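Local coordinates for protein probable zinc protease PqqL (Escherichia coli, PDB 6OFT) that probably cleaves peptides in the periplasm as a zinc-dependent endopeptidase of the M16 family, represented here by its first half, at residues N48-A53 / I172-T177; E57-N62 / D132-V137; G63-P68 / S121-F126; R85-Y90 / Y98-P103. All blocks are in the same frame, centred on the assembly; numbering follows the deposited sequence.

Contact 1. Residues N48-A53 / I172-T177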
loop_
_atom_site.group_PDB
_atom_site.type_symbol
_atom_site.label_atom_id
_atom_site.label_comp_id
_atom_site.label_asym_id
_atom_site.label_seq_id
_atom_site.Cartn_x
_atom_site.Cartn_y
_atom_site.Cartn_z
ATOM N N ASN A 48 2.559 -22.816 12.000
ATOM C CA ASN A 48 1.739 -22.964 13.198
ATOM C C ASN A 48 1.471 -21.607 13.895
ATOM O O ASN A 48 1.031 -21.587 15.046
ATOM C CB ASN A 48 2.403 -23.971 14.153
ATOM C CG ASN A 48 3.686 -23.477 14.786
ATOM O OD1 ASN A 48 4.485 -22.761 14.176
ATOM N ND2 ASN A 48 3.910 -23.857 16.032
ATOM N N GLU A 49 1.733 -20.480 13.192
ATOM C CA GLU A 49 1.566 -19.121 13.723
ATOM C C GLU A 49 0.648 -18.234 12.882
ATOM O O GLU A 49 0.750 -17.010 12.980
ATOM C CB GLU A 49 2.938 -18.426 13.845
ATOM C CG GLU A 49 3.885 -18.999 14.890
ATOM C CD GLU A 49 5.244 -18.323 14.930
ATOM O OE1 GLU A 49 5.752 -17.911 13.864
ATOM O OE2 GLU A 49 5.814 -18.213 16.036
ATOM N N LEU A 50 -0.234 -18.812 12.065
ATOM C CA LEU A 50 -1.096 -18.040 11.155
ATOM C C LEU A 50 -2.098 -17.112 11.879
ATOM O O LEU A 50 -3.100 -17.566 12.437
ATOM C CB LEU A 50 -1.788 -18.951 10.128
ATOM C CG LEU A 50 -0.845 -19.922 9.381
ATOM C CD1 LEU A 50 -1.610 -20.858 8.485
ATOM C CD2 LEU A 50 0.256 -19.195 8.634
ATOM N N GLY A 51 -1.789 -15.809 11.832
ATOM C CA GLY A 51 -2.566 -14.740 12.467
ATOM C C GLY A 51 -2.003 -14.278 13.801
ATOM O O GLY A 51 -2.631 -13.480 14.505
ATOM N N VAL A 52 -0.808 -14.775 14.154
ATOM C CA VAL A 52 -0.130 -14.461 15.418
ATOM C C VAL A 52 0.424 -13.021 15.406
ATOM O O VAL A 52 0.332 -12.356 16.439
ATOM C CB VAL A 52 0.914 -15.547 15.813
ATOM C CG1 VAL A 52 1.888 -15.066 16.872
ATOM C CG2 VAL A 52 0.204 -16.812 16.292
ATOM N N ALA A 53 0.936 -12.517 14.260
ATOM C CA ALA A 53 1.405 -11.125 14.199
ATOM C C ALA A 53 0.260 -10.160 14.562
ATOM O O ALA A 53 0.470 -9.228 15.337
ATOM C CB ALA A 53 1.952 -10.792 12.814
ATOM N N ILE A 172 -5.130 -11.757 8.952
ATOM C CA ILE A 172 -6.105 -12.304 9.916
ATOM C C ILE A 172 -5.741 -13.751 10.373
ATOM O O ILE A 172 -6.099 -14.146 11.485
ATOM C CB ILE A 172 -7.581 -12.198 9.402
ATOM C CG1 ILE A 172 -8.620 -12.495 10.515
ATOM C CG2 ILE A 172 -7.836 -13.084 8.163
ATOM C CD1 ILE A 172 -8.823 -11.369 11.611
ATOM N N GLY A 173 -5.046 -14.499 9.510
ATOM C CA GLY A 173 -4.641 -15.873 9.775
ATOM C C GLY A 173 -5.798 -16.858 9.783
ATOM O O GLY A 173 -6.766 -16.691 9.032
ATOM N N LEU A 174 -5.696 -17.897 10.637
ATOM C CA LEU A 174 -6.701 -18.965 10.763
ATOM C C LEU A 174 -7.400 -18.874 12.098
ATOM O O LEU A 174 -6.732 -18.685 13.111
ATOM C CB LEU A 174 -6.062 -20.360 10.651
ATOM C CG LEU A 174 -5.247 -20.756 9.416
ATOM C CD1 LEU A 174 -4.969 -22.262 9.447
ATOM C CD2 LEU A 174 -5.974 -20.426 8.098
ATOM N N MET A 175 -8.734 -19.064 12.121
ATOM C CA MET A 175 -9.507 -18.997 13.369
ATOM C C MET A 175 -9.167 -20.121 14.317
ATOM O O MET A 175 -9.295 -19.947 15.523
ATOM C CB MET A 175 -11.021 -18.898 13.119
ATOM C CG MET A 175 -11.441 -17.607 12.422
ATOM S SD MET A 175 -10.899 -16.095 13.268
ATOM C CE MET A 175 -9.469 -15.636 12.281
ATOM N N ASP A 176 -8.682 -21.248 13.774
ATOM C CA ASP A 176 -8.250 -22.405 14.540
ATOM C C ASP A 176 -6.932 -22.106 15.265
ATOM O O ASP A 176 -6.721 -22.605 16.367
ATOM C CB ASP A 176 -8.195 -23.663 13.655
ATOM C CG ASP A 176 -9.562 -24.035 13.082
ATOM O OD1 ASP A 176 -9.910 -23.522 11.991
ATOM O OD2 ASP A 176 -10.287 -24.822 13.731
ATOM N N THR A 177 -6.082 -21.226 14.689
ATOM C CA THR A 177 -4.846 -20.789 15.357
ATOM C C THR A 177 -5.232 -19.776 16.460
ATOM O O THR A 177 -4.742 -19.876 17.585
ATOM C CB THR A 177 -3.847 -20.231 14.342
ATOM O OG1 THR A 177 -3.559 -21.253 13.389
ATOM C CG2 THR A 177 -2.546 -19.750 15.001
HETATM O O HOH W 1 -1.178 -21.641 12.151
HETATM O O HOH W 2 -5.285 -12.884 13.846
#
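The peptide carbonyl of Leu50 is the flat group on which the two chains meet. Over one face comes Leu174 N, whose hydrogen bond to Leu50 O is straight (3.2 Å, 167°) although the donor sits 63° out of the carbonyl plane. Gly173 CA shares that face in a CA-H...O contact. The methyl CG2 of Thr177 lies on the opposite face, 3.4 Å from Leu50 O, while Thr177 CB stands beside the oxygen, nearer the plane. With CG2 anti to the backbone N, Thr177 has OG1 on the other branch, where a water joins it to Leu50 N. A second water ties Gly51 O to Ile172 O. Between these bridges the backbones press together, with Gly51 CA and Gly173 CA only 3.6 Å apart; a side chain on either residue would run into the facing chain. Glu49 to Val52 form a type II turn, and Gly51 and Leu174 are the N-cap residues of helices 52-59 and 175-180, so two helix starts are joined here. Helix 52-59 bears the HXXEH signature of M16 peptidases, with His54 and His58 as predicted zinc ligands. Glu45 accepts from Gly51 N and Ala53 N. Toward the surface the Leu50 and Leu174 side chains lie alongside each other, pointing the same way, CD1 of Leu50 3.8 Å from CG of Leu174.

Contact 2. Residues E57-N62 / D132-V137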
loop_
_atom_site.group_PDB
_atom_site.type_symbol
_atom_site.label_atom_id
_atom_site.label_comp_id
_atom_site.label_asym_id
_atom_site.label_seq_id
_atom_site.Cartn_x
_atom_site.Cartn_y
_atom_site.Cartn_z
ATOM N N GLU A 57 -0.495 -7.770 18.080
ATOM C CA GLU A 57 -0.893 -6.367 17.929
ATOM C C GLU A 57 -2.056 -5.999 18.870
ATOM O O GLU A 57 -1.966 -5.018 19.595
ATOM C CB GLU A 57 -1.245 -6.087 16.461
ATOM C CG GLU A 57 -1.634 -4.645 16.162
ATOM C CD GLU A 57 -2.987 -4.559 15.487
ATOM O OE1 GLU A 57 -3.927 -4.017 16.103
ATOM O OE2 GLU A 57 -3.116 -5.067 14.354
ATOM N N HIS A 58 -3.110 -6.825 18.887
ATOM C CA HIS A 58 -4.259 -6.678 19.781
ATOM C C HIS A 58 -3.837 -6.784 21.263
ATOM O O HIS A 58 -4.335 -6.034 22.103
ATOM C CB HIS A 58 -5.313 -7.756 19.453
ATOM C CG HIS A 58 -6.215 -7.377 18.322
ATOM N ND1 HIS A 58 -7.549 -7.105 18.533
ATOM C CD2 HIS A 58 -5.941 -7.212 17.006
ATOM C CE1 HIS A 58 -8.047 -6.793 17.349
ATOM N NE2 HIS A 58 -7.119 -6.840 16.400
ATOM N N MET A 59 -2.883 -7.668 21.566
ATOM C CA MET A 59 -2.418 -7.885 22.939
ATOM C C MET A 59 -1.663 -6.694 23.538
ATOM O O MET A 59 -1.479 -6.665 24.755
ATOM C CB MET A 59 -1.588 -9.178 23.064
ATOM C CG MET A 59 -2.390 -10.482 22.925
ATOM S SD MET A 59 -3.924 -10.616 23.887
ATOM C CE MET A 59 -3.307 -10.264 25.592
ATOM N N MET A 60 -1.268 -5.694 22.716
ATOM C CA MET A 60 -0.559 -4.510 23.228
ATOM C C MET A 60 -1.487 -3.616 24.048
ATOM O O MET A 60 -1.045 -2.914 24.962
ATOM C CB MET A 60 0.106 -3.709 22.085
ATOM C CG MET A 60 1.261 -4.442 21.399
ATOM S SD MET A 60 2.566 -5.084 22.480
ATOM C CE MET A 60 2.146 -6.808 22.464
ATOM N N PHE A 61 -2.783 -3.698 23.760
ATOM C CA PHE A 61 -3.814 -2.915 24.435
ATOM C C PHE A 61 -4.469 -3.691 25.573
ATOM O O PHE A 61 -5.461 -3.216 26.128
ATOM C CB PHE A 61 -4.865 -2.446 23.402
ATOM C CG PHE A 61 -4.245 -1.667 22.264
ATOM C CD1 PHE A 61 -3.993 -0.303 22.388
ATOM C CD2 PHE A 61 -3.889 -2.300 21.078
ATOM C CE1 PHE A 61 -3.415 0.412 21.338
ATOM C CE2 PHE A 61 -3.286 -1.586 20.042
ATOM C CZ PHE A 61 -3.058 -0.234 20.178
ATOM N N ASN A 62 -3.918 -4.861 25.950
ATOM C CA ASN A 62 -4.542 -5.663 26.995
ATOM C C ASN A 62 -3.609 -6.074 28.152
ATOM O O ASN A 62 -3.931 -6.997 28.897
ATOM C CB ASN A 62 -5.250 -6.886 26.377
ATOM C CG ASN A 62 -6.454 -6.477 25.569
ATOM O OD1 ASN A 62 -7.523 -6.167 26.110
ATOM N ND2 ASN A 62 -6.293 -6.422 24.259
ATOM N N ASP A 132 -7.509 -15.020 26.172
ATOM C CA ASP A 132 -8.808 -15.680 26.001
ATOM C C ASP A 132 -9.896 -14.705 25.561
ATOM O O ASP A 132 -10.692 -15.041 24.678
ATOM C CB ASP A 132 -9.217 -16.427 27.280
ATOM C CG ASP A 132 -8.364 -17.648 27.606
ATOM O OD1 ASP A 132 -7.655 -18.147 26.695
ATOM O OD2 ASP A 132 -8.418 -18.113 28.761
ATOM N N ALA A 133 -9.881 -13.477 26.119
ATOM C CA ALA A 133 -10.827 -12.431 25.749
ATOM C C ALA A 133 -10.608 -11.992 24.311
ATOM O O ALA A 133 -11.584 -11.843 23.580
ATOM C CB ALA A 133 -10.704 -11.240 26.688
ATOM N N GLU A 134 -9.333 -11.853 23.875
ATOM C CA GLU A 134 -9.032 -11.429 22.511
ATOM C C GLU A 134 -9.353 -12.479 21.436
ATOM O O GLU A 134 -9.550 -12.092 20.283
ATOM C CB GLU A 134 -7.582 -10.923 22.367
ATOM C CG GLU A 134 -7.376 -9.500 22.842
ATOM C CD GLU A 134 -8.280 -8.427 22.271
ATOM O OE1 GLU A 134 -8.323 -8.265 21.029
ATOM O OE2 GLU A 134 -8.933 -7.730 23.079
ATOM N N ARG A 135 -9.416 -13.784 21.791
ATOM C CA ARG A 135 -9.763 -14.831 20.807
ATOM C C ARG A 135 -11.152 -14.546 20.206
ATOM O O ARG A 135 -11.289 -14.508 18.983
ATOM C CB ARG A 135 -9.731 -16.233 21.418
ATOM C CG ARG A 135 -8.484 -16.556 22.213
ATOM C CD ARG A 135 -8.604 -17.931 22.832
ATOM N NE ARG A 135 -7.469 -18.246 23.695
ATOM C CZ ARG A 135 -6.288 -18.682 23.263
ATOM N NH1 ARG A 135 -6.066 -18.844 21.963
ATOM N NH2 ARG A 135 -5.316 -18.943 24.127
ATOM N N GLY A 136 -12.129 -14.257 21.073
ATOM C CA GLY A 136 -13.491 -13.906 20.681
ATOM C C GLY A 136 -13.570 -12.657 19.826
ATOM O O GLY A 136 -14.336 -12.621 18.859
ATOM N N VAL A 137 -12.747 -11.640 20.163
ATOM C CA VAL A 137 -12.621 -10.346 19.472
ATOM C C VAL A 137 -12.189 -10.547 18.025
ATOM O O VAL A 137 -12.870 -10.074 17.108
ATOM C CB VAL A 137 -11.669 -9.371 20.242
ATOM C CG1 VAL A 137 -11.288 -8.141 19.406
ATOM C CG2 VAL A 137 -12.279 -8.948 21.563
#
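Two predicted zinc ligands bind each other directly here: His58 ND1 donates to Glu134 OE1 at 2.9 Å. The bond is bent (143°), and the oxygen, at the ring edge, is tilted 18° from the imidazole plane. The side chains cross at about a right angle. Glu134 reaches across from helix 128-144 by a bend at chi2 (-53°), which turns its carboxylate toward the HXXEH helix. Its second oxygen, OE2, takes a weak bond from Asn62 ND2 (3.2 Å). The same ND2 donates to His58 O at 2.9 Å, while Phe61 N reaches that oxygen from the opposite face of its plane; the type I turn from Met59 to Asn62 is thereby fastened to the residue that carries the ring. Met59 SD slides past the aliphatic part of Glu134, 3.8 Å from CG, and Val137 CG1 lies obliquely to the imidazole, 4.0 Å from ND1. Were Glu134 cut back to alanine, a predicted zinc ligand would be gone, and ND1 would probably be left without its acceptor and the imidazole freer to turn. His54, the third predicted ligand, meets His58 ring edge to face. Zinc binding by both His58 and Glu134 would probably have to replace the ND1 to OE1 bond or shift the carboxylate.

Contact 3. Residues G63-P68 / S121-F126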
loop_
_atom_site.group_PDB
_atom_site.type_symbol
_atom_site.label_atom_id
_atom_site.label_comp_id
_atom_site.label_asym_id
_atom_site.label_seq_id
_atom_site.Cartn_x
_atom_site.Cartn_y
_atom_site.Cartn_z
ATOM N N GLY A 63 -2.518 -5.350 28.341
ATOM C CA GLY A 63 -1.629 -5.609 29.461
ATOM C C GLY A 63 -0.145 -5.450 29.232
ATOM O O GLY A 63 0.439 -6.085 28.353
ATOM N N THR A 64 0.474 -4.617 30.061
ATOM C CA THR A 64 1.927 -4.415 30.091
ATOM C C THR A 64 2.312 -4.526 31.568
ATOM O O THR A 64 1.418 -4.613 32.416
ATOM C CB THR A 64 2.395 -3.077 29.456
ATOM O OG1 THR A 64 2.122 -1.983 30.334
ATOM C CG2 THR A 64 1.839 -2.821 28.039
ATOM N N LYS A 65 3.620 -4.522 31.869
ATOM C CA LYS A 65 4.172 -4.611 33.219
ATOM C C LYS A 65 3.592 -3.528 34.153
ATOM O O LYS A 65 3.122 -3.872 35.232
ATOM C CB LYS A 65 5.716 -4.545 33.155
ATOM C CG LYS A 65 6.412 -4.512 34.520
ATOM C CD LYS A 65 7.926 -4.273 34.426
ATOM C CE LYS A 65 8.325 -2.834 34.166
ATOM N NZ LYS A 65 8.437 -2.537 32.711
ATOM N N THR A 66 3.610 -2.252 33.740
ATOM C CA THR A 66 3.085 -1.142 34.555
ATOM C C THR A 66 1.558 -0.990 34.425
ATOM O O THR A 66 0.896 -0.565 35.378
ATOM C CB THR A 66 3.838 0.160 34.240
ATOM O OG1 THR A 66 5.237 -0.118 34.202
ATOM C CG2 THR A 66 3.572 1.279 35.269
ATOM N N TRP A 67 1.006 -1.326 33.247
ATOM C CA TRP A 67 -0.416 -1.178 32.953
ATOM C C TRP A 67 -1.120 -2.524 32.633
ATOM O O TRP A 67 -1.432 -2.791 31.469
ATOM C CB TRP A 67 -0.619 -0.123 31.838
ATOM C CG TRP A 67 -0.045 1.226 32.174
ATOM C CD1 TRP A 67 -0.572 2.154 33.024
ATOM C CD2 TRP A 67 1.199 1.770 31.707
ATOM N NE1 TRP A 67 0.279 3.232 33.138
ATOM C CE2 TRP A 67 1.375 3.021 32.344
ATOM C CE3 TRP A 67 2.211 1.302 30.845
ATOM C CZ2 TRP A 67 2.499 3.825 32.115
ATOM C CZ3 TRP A 67 3.320 2.096 30.623
ATOM C CH2 TRP A 67 3.463 3.338 31.259
ATOM N N PRO A 68 -1.396 -3.390 33.641
ATOM C CA PRO A 68 -2.078 -4.662 33.334
ATOM C C PRO A 68 -3.541 -4.463 32.938
ATOM O O PRO A 68 -4.080 -3.380 33.137
ATOM C CB PRO A 68 -1.938 -5.459 34.633
ATOM C CG PRO A 68 -1.820 -4.412 35.702
ATOM C CD PRO A 68 -1.105 -3.267 35.089
ATOM N N SER A 121 7.170 -1.966 23.412
ATOM C CA SER A 121 8.426 -2.440 22.836
ATOM C C SER A 121 8.972 -3.752 23.423
ATOM O O SER A 121 9.523 -4.543 22.658
ATOM C CB SER A 121 9.494 -1.355 22.909
ATOM O OG SER A 121 9.129 -0.246 22.105
ATOM N N ASN A 122 8.855 -3.970 24.759
ATOM C CA ASN A 122 9.403 -5.164 25.433
ATOM C C ASN A 122 8.701 -5.594 26.749
ATOM O O ASN A 122 9.186 -6.527 27.396
ATOM C CB ASN A 122 10.916 -4.954 25.704
ATOM C CG ASN A 122 11.234 -4.008 26.846
ATOM O OD1 ASN A 122 10.416 -3.177 27.276
ATOM N ND2 ASN A 122 12.435 -4.131 27.383
ATOM N N ALA A 123 7.614 -4.916 27.175
ATOM C CA ALA A 123 7.009 -5.245 28.475
ATOM C C ALA A 123 5.527 -5.671 28.431
ATOM O O ALA A 123 4.870 -5.665 29.477
ATOM C CB ALA A 123 7.214 -4.100 29.456
ATOM N N ALA A 124 5.031 -6.123 27.264
ATOM C CA ALA A 124 3.661 -6.664 27.134
ATOM C C ALA A 124 3.626 -7.982 27.931
ATOM O O ALA A 124 4.606 -8.731 27.888
ATOM C CB ALA A 124 3.333 -6.930 25.679
ATOM N N THR A 125 2.530 -8.249 28.670
ATOM C CA THR A 125 2.466 -9.409 29.579
ATOM C C THR A 125 1.719 -10.657 29.072
ATOM O O THR A 125 1.994 -11.746 29.592
ATOM C CB THR A 125 1.899 -8.998 30.952
ATOM O OG1 THR A 125 0.622 -8.383 30.778
ATOM C CG2 THR A 125 2.840 -8.065 31.714
ATOM N N PHE A 126 0.769 -10.522 28.113
ATOM C CA PHE A 126 0.002 -11.665 27.584
ATOM C C PHE A 126 -0.642 -12.514 28.691
ATOM O O PHE A 126 -0.406 -13.719 28.754
ATOM C CB PHE A 126 0.854 -12.557 26.648
ATOM C CG PHE A 126 1.539 -11.826 25.531
ATOM C CD1 PHE A 126 0.890 -11.606 24.320
ATOM C CD2 PHE A 126 2.833 -11.335 25.690
ATOM C CE1 PHE A 126 1.524 -10.906 23.287
ATOM C CE2 PHE A 126 3.465 -10.646 24.655
ATOM C CZ PHE A 126 2.804 -10.430 23.464
HETATM O O HOH W 3 -0.551 -7.996 26.838
#
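Thr64 and Ala124 form a single beta bridge, their CA atoms 4.1 Å apart, between segments running in roughly opposite senses, with one backbone hydrogen bond on either side of the pair. Thr125 N gives a straight bond to Gly63 O (3.0 Å, 167°), entering above the carbonyl plane; Lys65 N gives the other, to Ala123 O (2.9 Å). A water bonded to Gly63 O and Phe126 N links the two backbones just beyond the bridge. The bridge joins the loop after helix 52-59 to the link between helices 107-122 and 128-144, all in the M16 domain that holds the predicted zinc site. On the loop, Thr64 OG1 accepts from Trp67 N in an ST motif. Glu119 of helix 107-122 bonds to Thr64 and Thr66 and forms a salt bridge with Lys65, so three loop side chains converge on one carboxylate. Thr125 lays its methyl CG2 over the Thr64-Lys65 peptide, 3.6 Å from Thr64 C, with OG1 placed between its own backbone N and carbonyl carbon (chi1 56°). That hydroxyl occupies space that a side chain at Gly63 would need. Lys65 bends back at chi3 (78°), bringing NZ to 3.8 Å from Ala123 CB.

Contact 4. Residues R85-Y90 / Y98-P103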
loop_
_atom_site.group_PDB
_atom_site.type_symbol
_atom_site.label_atom_id
_atom_site.label_comp_id
_atom_site.label_asym_id
_atom_site.label_seq_id
_atom_site.Cartn_x
_atom_site.Cartn_y
_atom_site.Cartn_z
ATOM N N ARG A 85 -9.890 6.351 17.321
ATOM C CA ARG A 85 -9.913 7.768 16.974
ATOM C C ARG A 85 -8.504 8.393 17.029
ATOM O O ARG A 85 -8.011 8.849 16.004
ATOM C CB ARG A 85 -10.896 8.522 17.893
ATOM C CG ARG A 85 -11.045 10.029 17.580
ATOM C CD ARG A 85 -11.974 10.716 18.573
ATOM N NE ARG A 85 -11.339 10.890 19.883
ATOM C CZ ARG A 85 -11.996 11.107 21.013
ATOM N NH1 ARG A 85 -13.324 11.126 21.023
ATOM N NH2 ARG A 85 -11.334 11.265 22.153
ATOM N N ASP A 86 -7.878 8.435 18.218
ATOM C CA ASP A 86 -6.542 9.025 18.435
ATOM C C ASP A 86 -5.471 7.949 18.544
ATOM O O ASP A 86 -4.287 8.216 18.286
ATOM C CB ASP A 86 -6.527 9.856 19.720
ATOM C CG ASP A 86 -7.703 10.799 19.828
ATOM O OD1 ASP A 86 -7.702 11.821 19.118
ATOM O OD2 ASP A 86 -8.641 10.492 20.595
ATOM N N VAL A 87 -5.900 6.737 18.970
ATOM C CA VAL A 87 -5.038 5.582 19.170
ATOM C C VAL A 87 -5.488 4.489 18.216
ATOM O O VAL A 87 -6.669 4.157 18.178
ATOM C CB VAL A 87 -5.022 5.097 20.648
ATOM C CG1 VAL A 87 -3.953 4.024 20.853
ATOM C CG2 VAL A 87 -4.811 6.266 21.623
ATOM N N ASN A 88 -4.560 3.941 17.438
ATOM C CA ASN A 88 -4.875 2.894 16.455
ATOM C C ASN A 88 -3.680 1.998 16.263
ATOM O O ASN A 88 -2.573 2.364 16.643
ATOM C CB ASN A 88 -5.208 3.532 15.073
ATOM C CG ASN A 88 -6.468 4.345 15.024
ATOM O OD1 ASN A 88 -7.577 3.804 15.058
ATOM N ND2 ASN A 88 -6.322 5.664 14.936
ATOM N N ALA A 89 -3.886 0.843 15.614
ATOM C CA ALA A 89 -2.791 -0.079 15.293
ATOM C C ALA A 89 -3.239 -0.916 14.116
ATOM O O ALA A 89 -4.436 -1.062 13.910
ATOM C CB ALA A 89 -2.480 -0.986 16.489
ATOM N N TYR A 90 -2.291 -1.458 13.344
ATOM C CA TYR A 90 -2.627 -2.334 12.234
ATOM C C TYR A 90 -1.502 -3.321 12.004
ATOM O O TYR A 90 -0.345 -3.003 12.286
ATOM C CB TYR A 90 -2.951 -1.544 10.929
ATOM C CG TYR A 90 -1.767 -0.879 10.259
ATOM C CD1 TYR A 90 -0.913 -1.602 9.421
ATOM C CD2 TYR A 90 -1.542 0.487 10.395
ATOM C CE1 TYR A 90 0.181 -0.995 8.804
ATOM C CE2 TYR A 90 -0.473 1.112 9.749
ATOM C CZ TYR A 90 0.371 0.373 8.934
ATOM O OH TYR A 90 1.429 0.988 8.304
ATOM N N TYR A 98 1.917 0.921 15.483
ATOM C CA TYR A 98 1.183 1.430 16.647
ATOM C C TYR A 98 1.156 2.938 16.563
ATOM O O TYR A 98 2.211 3.569 16.436
ATOM C CB TYR A 98 1.828 0.916 17.946
ATOM C CG TYR A 98 1.846 -0.595 18.002
ATOM C CD1 TYR A 98 0.770 -1.301 18.525
ATOM C CD2 TYR A 98 2.919 -1.324 17.480
ATOM C CE1 TYR A 98 0.758 -2.691 18.536
ATOM C CE2 TYR A 98 2.914 -2.713 17.478
ATOM C CZ TYR A 98 1.837 -3.392 18.022
ATOM O OH TYR A 98 1.833 -4.757 18.088
ATOM N N GLN A 99 -0.055 3.513 16.544
ATOM C CA GLN A 99 -0.243 4.932 16.229
ATOM C C GLN A 99 -0.956 5.724 17.304
ATOM O O GLN A 99 -1.992 5.293 17.812
ATOM C CB GLN A 99 -1.010 5.083 14.881
ATOM C CG GLN A 99 -0.439 4.246 13.704
ATOM C CD GLN A 99 -1.391 4.098 12.526
ATOM O OE1 GLN A 99 -2.602 3.962 12.685
ATOM N NE2 GLN A 99 -0.861 4.097 11.307
ATOM N N VAL A 100 -0.378 6.892 17.653
ATOM C CA VAL A 100 -0.973 7.840 18.589
ATOM C C VAL A 100 -0.823 9.264 17.981
ATOM O O VAL A 100 0.264 9.642 17.548
ATOM C CB VAL A 100 -0.415 7.774 20.043
ATOM C CG1 VAL A 100 -1.155 8.754 20.966
ATOM C CG2 VAL A 100 -0.472 6.356 20.620
ATOM N N SER A 101 -1.920 10.026 17.955
ATOM C CA SER A 101 -1.963 11.421 17.536
ATOM C C SER A 101 -2.471 12.195 18.748
ATOM O O SER A 101 -3.512 11.845 19.303
ATOM C CB SER A 101 -2.926 11.615 16.366
ATOM O OG SER A 101 -2.803 12.935 15.848
ATOM N N LEU A 102 -1.718 13.204 19.195
ATOM C CA LEU A 102 -2.113 13.989 20.361
ATOM C C LEU A 102 -1.588 15.421 20.248
ATOM O O LEU A 102 -0.667 15.652 19.459
ATOM C CB LEU A 102 -1.606 13.308 21.672
ATOM C CG LEU A 102 -0.129 13.477 22.076
ATOM C CD1 LEU A 102 0.038 13.276 23.561
ATOM C CD2 LEU A 102 0.793 12.519 21.316
ATOM N N PRO A 103 -2.099 16.387 21.056
ATOM C CA PRO A 103 -1.513 17.737 21.031
ATOM C C PRO A 103 -0.083 17.741 21.589
ATOM O O PRO A 103 0.286 16.847 22.354
ATOM C CB PRO A 103 -2.435 18.545 21.959
ATOM C CG PRO A 103 -3.649 17.701 22.170
ATOM C CD PRO A 103 -3.175 16.297 22.064
#
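Asn88 and Gln99 are the hydrogen-bonded pair of an antiparallel beta hairpin formed by strands 87-91 and 96-103, the former an outermost strand of the six-stranded sheet in the M16 domain. As in related M16 peptidases, a substrate probably adds to this edge strand beside the zinc site. The backbone bonds are Asn88 N to Gln99 O (2.9 Å), Gln99 N to Asn88 O (2.8 Å) and, two residues on, Ser101 N to Asp86 O (3.0 Å), the last in the carbonyl plane. Between them, CA-H...O contacts join Val87 CA to Gln99 O and Val100 CA to Asp86 O. Apolar contacts occupy the face with Val87, Val100, Ala89 and Tyr98, two non-hydrogen-bonded pairs. The valines lie side by side, pointing the same way, and Ala89 CB rests 3.8 Å from Tyr98 CD1. Phe61 and Glu57 cover Ala89 on this face, and helix 107-122 packs on Val100. On the other face the side-chain packing centres on Gln99, where CG anti to the carbonyl carbon (chi1 -50°) and the chain extended beyond it carry the amide to the Tyr90 edge. Its NE2 lies 3.4 Å from Tyr90 CE2, the amide and ring planes 74° apart, and its OE1 lies 3.6 Å from Asn88 CB. Shortening Gln99 to alanine is likely to open a gap beside Asn88 CB and leave the Tyr90 ring edge without its neighbour. At the far end, Asp86 CB sits 3.6 Å from Ser101 O, a buried carbonyl oxygen with no partner in the model.

From the N terminus, the chain passes 48-53, 57-62, 63-68 and 85-90 in turn, then meets their partners in reverse order. Contact 4 closes the shortest loop, a hairpin; contact 3 encloses it, contact 2 encloses contact 3, and contact 1 is the outermost, so all four nest and none cross. Contacts 1 and 2 both use helix 52-59, tying its start to helix 175-180 and its end to helix 128-144. Contact 3 fastens the following loop to the end of helix 107-122. Contacts 2 and 3 touch where Met60 CE meets Ala124 CB (3.4 Å). Contact 4 brings the sheet edge against helix 52-59, with Ala89 CB 3.4 Å from Glu57 OE1, the predicted proton acceptor.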